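PDB 3TC1: octaprenyl Pyrophosphate Synthase from Helicobacter pylori, which probably catalyses the successive head-to-tail addition of isopentenyl diphosphate units to an allylic diphosphate, building the C40 octaprenyl diphosphate chain. Local coordinates for residues 74-79 with 100-105. Residues are numbered along the deposited sequence; the frame is centred on the assembly and turned at random.
Sequences LLHDDV and NAVMLG
His76 reaches from helix 53-80 to the backbone of helix 92-116, where its NE2 donates to Val102 O at 2.7 Å. The N-H...O angle is 158°, and the acceptor lies near the ring plane. The nitrogen meets a lone pair of Val102 O, lying in the carbonyl plane. At the other ring nitrogen, ND1 is hydrogen-bonded to Asp106 of the second subunit, which fixes the rotation of the imidazole and ties this helix pair into the dimer interface. Gly105 has no side chain, so the ring can come close to its backbone, NE2 standing 3.6 Å from Gly105 CA. The two segments run nearly antiparallel, at 157°, with axes 8.3 Å apart. This is a helix pair of the all-helical prenyltransferase fold, and Asp77 and Asp78 begin the DDxxD sequence of the family's first aspartate-rich motif; Asp78 forms a salt bridge with Arg86. Apolar contacts flank the histidine. Leu75 sets CD1 against Leu104 CG (3.7 Å) and equally near Gly105 CA, the two leucine side chains crossing obliquely. Val79 uses both methyls: CG2, anti to the carbonyl carbon, presses on Ala101 CB in a tight 3.5 Å contact, while CG1 lies 3.9 Å from Val102 CG2, a methyl that CG2 also approaches. The valine side chains cross at about a right angle, and Val79 also packs on Phe99 of the second subunit.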
ATOM      1  N   LEU B  74       1.745   6.885   6.924  1.00 18.16           N
ATOM      2  CA  LEU B  74       2.852   7.776   7.264  1.00 19.88           C
ATOM      3  C   LEU B  74       4.121   7.347   6.528  1.00 20.12           C
ATOM      4  O   LEU B  74       4.905   8.187   6.084  1.00 19.76           O
ATOM      5  CB  LEU B  74       3.096   7.780   8.778  1.00 26.20           C
ATOM      6  CG  LEU B  74       1.954   8.351   9.629  1.00 27.26           C
ATOM      7  CD1 LEU B  74       2.289   8.210  11.108  1.00 27.71           C
ATOM      8  CD2 LEU B  74       1.718   9.806   9.259  1.00 29.89           C
ATOM      9  N   LEU B  75       4.313   6.038   6.396  1.00 18.70           N
ATOM     10  CA  LEU B  75       5.481   5.513   5.697  1.00 18.05           C
ATOM     11  C   LEU B  75       5.463   5.947   4.239  1.00 18.41           C
ATOM     12  O   LEU B  75       6.484   6.366   3.702  1.00 18.43           O
ATOM     13  CB  LEU B  75       5.516   3.985   5.773  1.00 18.37           C
ATOM     14  CG  LEU B  75       5.874   3.348   7.119  1.00 19.98           C
ATOM     15  CD1 LEU B  75       5.714   1.833   7.007  1.00 20.90           C
ATOM     16  CD2 LEU B  75       7.306   3.707   7.519  1.00 17.84           C
ATOM     17  N   HIS B  76       4.305   5.846   3.593  1.00 19.28           N
ATOM     18  CA  HIS B  76       4.207   6.249   2.197  1.00 19.46           C
ATOM     19  C   HIS B  76       4.265   7.762   2.053  1.00 21.70           C
ATOM     20  O   HIS B  76       4.833   8.271   1.090  1.00 22.36           O
ATOM     21  CB  HIS B  76       2.923   5.701   1.556  1.00 16.93           C
ATOM     22  CG  HIS B  76       2.997   4.240   1.224  1.00 16.59           C
ATOM     23  ND1 HIS B  76       1.981   3.564   0.585  1.00 17.85           N
ATOM     24  CD2 HIS B  76       3.968   3.325   1.458  1.00 17.16           C
ATOM     25  CE1 HIS B  76       2.319   2.295   0.443  1.00 15.74           C
ATOM     26  NE2 HIS B  76       3.519   2.124   0.966  1.00 17.93           N
ATOM     27  N   ASP B  77       3.685   8.479   3.010  1.00 17.67           N
ATOM     28  CA  ASP B  77       3.703   9.938   2.962  1.00 21.11           C
ATOM     29  C   ASP B  77       5.134  10.460   3.068  1.00 21.04           C
ATOM     30  O   ASP B  77       5.483  11.443   2.424  1.00 20.43           O
ATOM     31  CB  ASP B  77       2.849  10.536   4.085  1.00 52.89           C
ATOM     32  CG  ASP B  77       1.363  10.286   3.890  1.00 61.00           C
ATOM     33  OD1 ASP B  77       0.864  10.482   2.760  1.00 62.43           O
ATOM     34  OD2 ASP B  77       0.690   9.905   4.871  1.00 67.02           O
ATOM     35  N   ASP B  78       5.963   9.806   3.875  1.00 24.88           N
ATOM     36  CA  ASP B  78       7.348  10.243   4.025  1.00 27.42           C
ATOM     37  C   ASP B  78       8.128  10.062   2.729  1.00 27.13           C
ATOM     38  O   ASP B  78       9.026  10.842   2.424  1.00 28.22           O
ATOM     39  CB  ASP B  78       8.043   9.486   5.162  1.00 31.93           C
ATOM     40  CG  ASP B  78       7.602   9.967   6.528  1.00 33.84           C
ATOM     41  OD1 ASP B  78       7.114  11.111   6.617  1.00 32.97           O
ATOM     42  OD2 ASP B  78       7.753   9.212   7.514  1.00 37.13           O
ATOM     43  N   VAL B  79       7.779   9.035   1.965  1.00 24.25           N
ATOM     44  CA  VAL B  79       8.436   8.775   0.690  1.00 25.39           C
ATOM     45  C   VAL B  79       8.058   9.868  -0.307  1.00 27.38           C
ATOM     46  O   VAL B  79       8.920  10.492  -0.928  1.00 27.45           O
ATOM     47  CB  VAL B  79       7.999   7.413   0.104  1.00 30.06           C
ATOM     48  CG1 VAL B  79       8.599   7.218  -1.283  1.00 30.54           C
ATOM     49  CG2 VAL B  79       8.428   6.292   1.035  1.00 30.13           C
ATOM     50  N   ASN B 100      12.056   0.325   0.091  1.00 40.88           N
ATOM     51  CA  ASN B 100      11.759  -0.402   1.319  1.00 40.18           C
ATOM     52  C   ASN B 100      10.657   0.269   2.129  1.00 39.15           C
ATOM     53  O   ASN B 100       9.788  -0.411   2.679  1.00 40.75           O
ATOM     54  CB  ASN B 100      13.019  -0.566   2.180  1.00 34.97           C
ATOM     55  CG  ASN B 100      13.897  -1.722   1.721  1.00 36.23           C
ATOM     56  OD1 ASN B 100      13.415  -2.837   1.497  1.00 33.85           O
ATOM     57  ND2 ASN B 100      15.193  -1.464   1.592  1.00 37.49           N
ATOM     58  N   ALA B 101      10.685   1.597   2.201  1.00 28.87           N
ATOM     59  CA  ALA B 101       9.667   2.335   2.939  1.00 25.80           C
ATOM     60  C   ALA B 101       8.304   2.081   2.303  1.00 24.40           C
ATOM     61  O   ALA B 101       7.302   1.941   3.000  1.00 23.61           O
ATOM     62  CB  ALA B 101       9.981   3.826   2.934  1.00 21.63           C
ATOM     63  N   VAL B 102       8.276   2.010   0.975  1.00 23.10           N
ATOM     64  CA  VAL B 102       7.032   1.765   0.252  1.00 24.30           C
ATOM     65  C   VAL B 102       6.543   0.340   0.500  1.00 24.10           C
ATOM     66  O   VAL B 102       5.379   0.133   0.838  1.00 23.05           O
ATOM     67  CB  VAL B 102       7.199   1.975  -1.275  1.00 25.01           C
ATOM     68  CG1 VAL B 102       5.904   1.623  -1.997  1.00 24.47           C
ATOM     69  CG2 VAL B 102       7.564   3.419  -1.562  1.00 24.07           C
ATOM     70  N   MET B 103       7.429  -0.638   0.330  1.00 27.14           N
ATOM     71  CA  MET B 103       7.056  -2.032   0.553  1.00 27.42           C
ATOM     72  C   MET B 103       6.651  -2.269   2.002  1.00 25.37           C
ATOM     73  O   MET B 103       5.695  -2.999   2.265  1.00 28.48           O
ATOM     74  CB  MET B 103       8.203  -2.981   0.190  1.00 26.03           C
ATOM     75  CG  MET B 103       8.444  -3.156  -1.302  1.00 28.17           C
ATOM     76  SD  MET B 103       6.968  -3.665  -2.219  1.00 29.20           S
ATOM     77  CE  MET B 103       6.946  -2.439  -3.482  1.00 29.86           C
ATOM     78  N   LEU B 104       7.380  -1.667   2.938  1.00 22.07           N
ATOM     79  CA  LEU B 104       7.065  -1.826   4.353  1.00 23.18           C
ATOM     80  C   LEU B 104       5.660  -1.299   4.630  1.00 22.19           C
ATOM     81  O   LEU B 104       4.939  -1.841   5.457  1.00 22.03           O
ATOM     82  CB  LEU B 104       8.075  -1.082   5.231  1.00 22.82           C
ATOM     83  CG  LEU B 104       7.792  -1.206   6.736  1.00 24.81           C
ATOM     84  CD1 LEU B 104       7.940  -2.656   7.172  1.00 25.22           C
ATOM     85  CD2 LEU B 104       8.731  -0.313   7.526  1.00 24.55           C
ATOM     86  N   GLY B 105       5.279  -0.237   3.928  1.00 23.29           N
ATOM     87  CA  GLY B 105       3.948   0.315   4.092  1.00 23.82           C
ATOM     88  C   GLY B 105       2.921  -0.654   3.531  1.00 24.59           C
ATOM     89  O   GLY B 105       1.829  -0.813   4.078  1.00 23.44           O
TER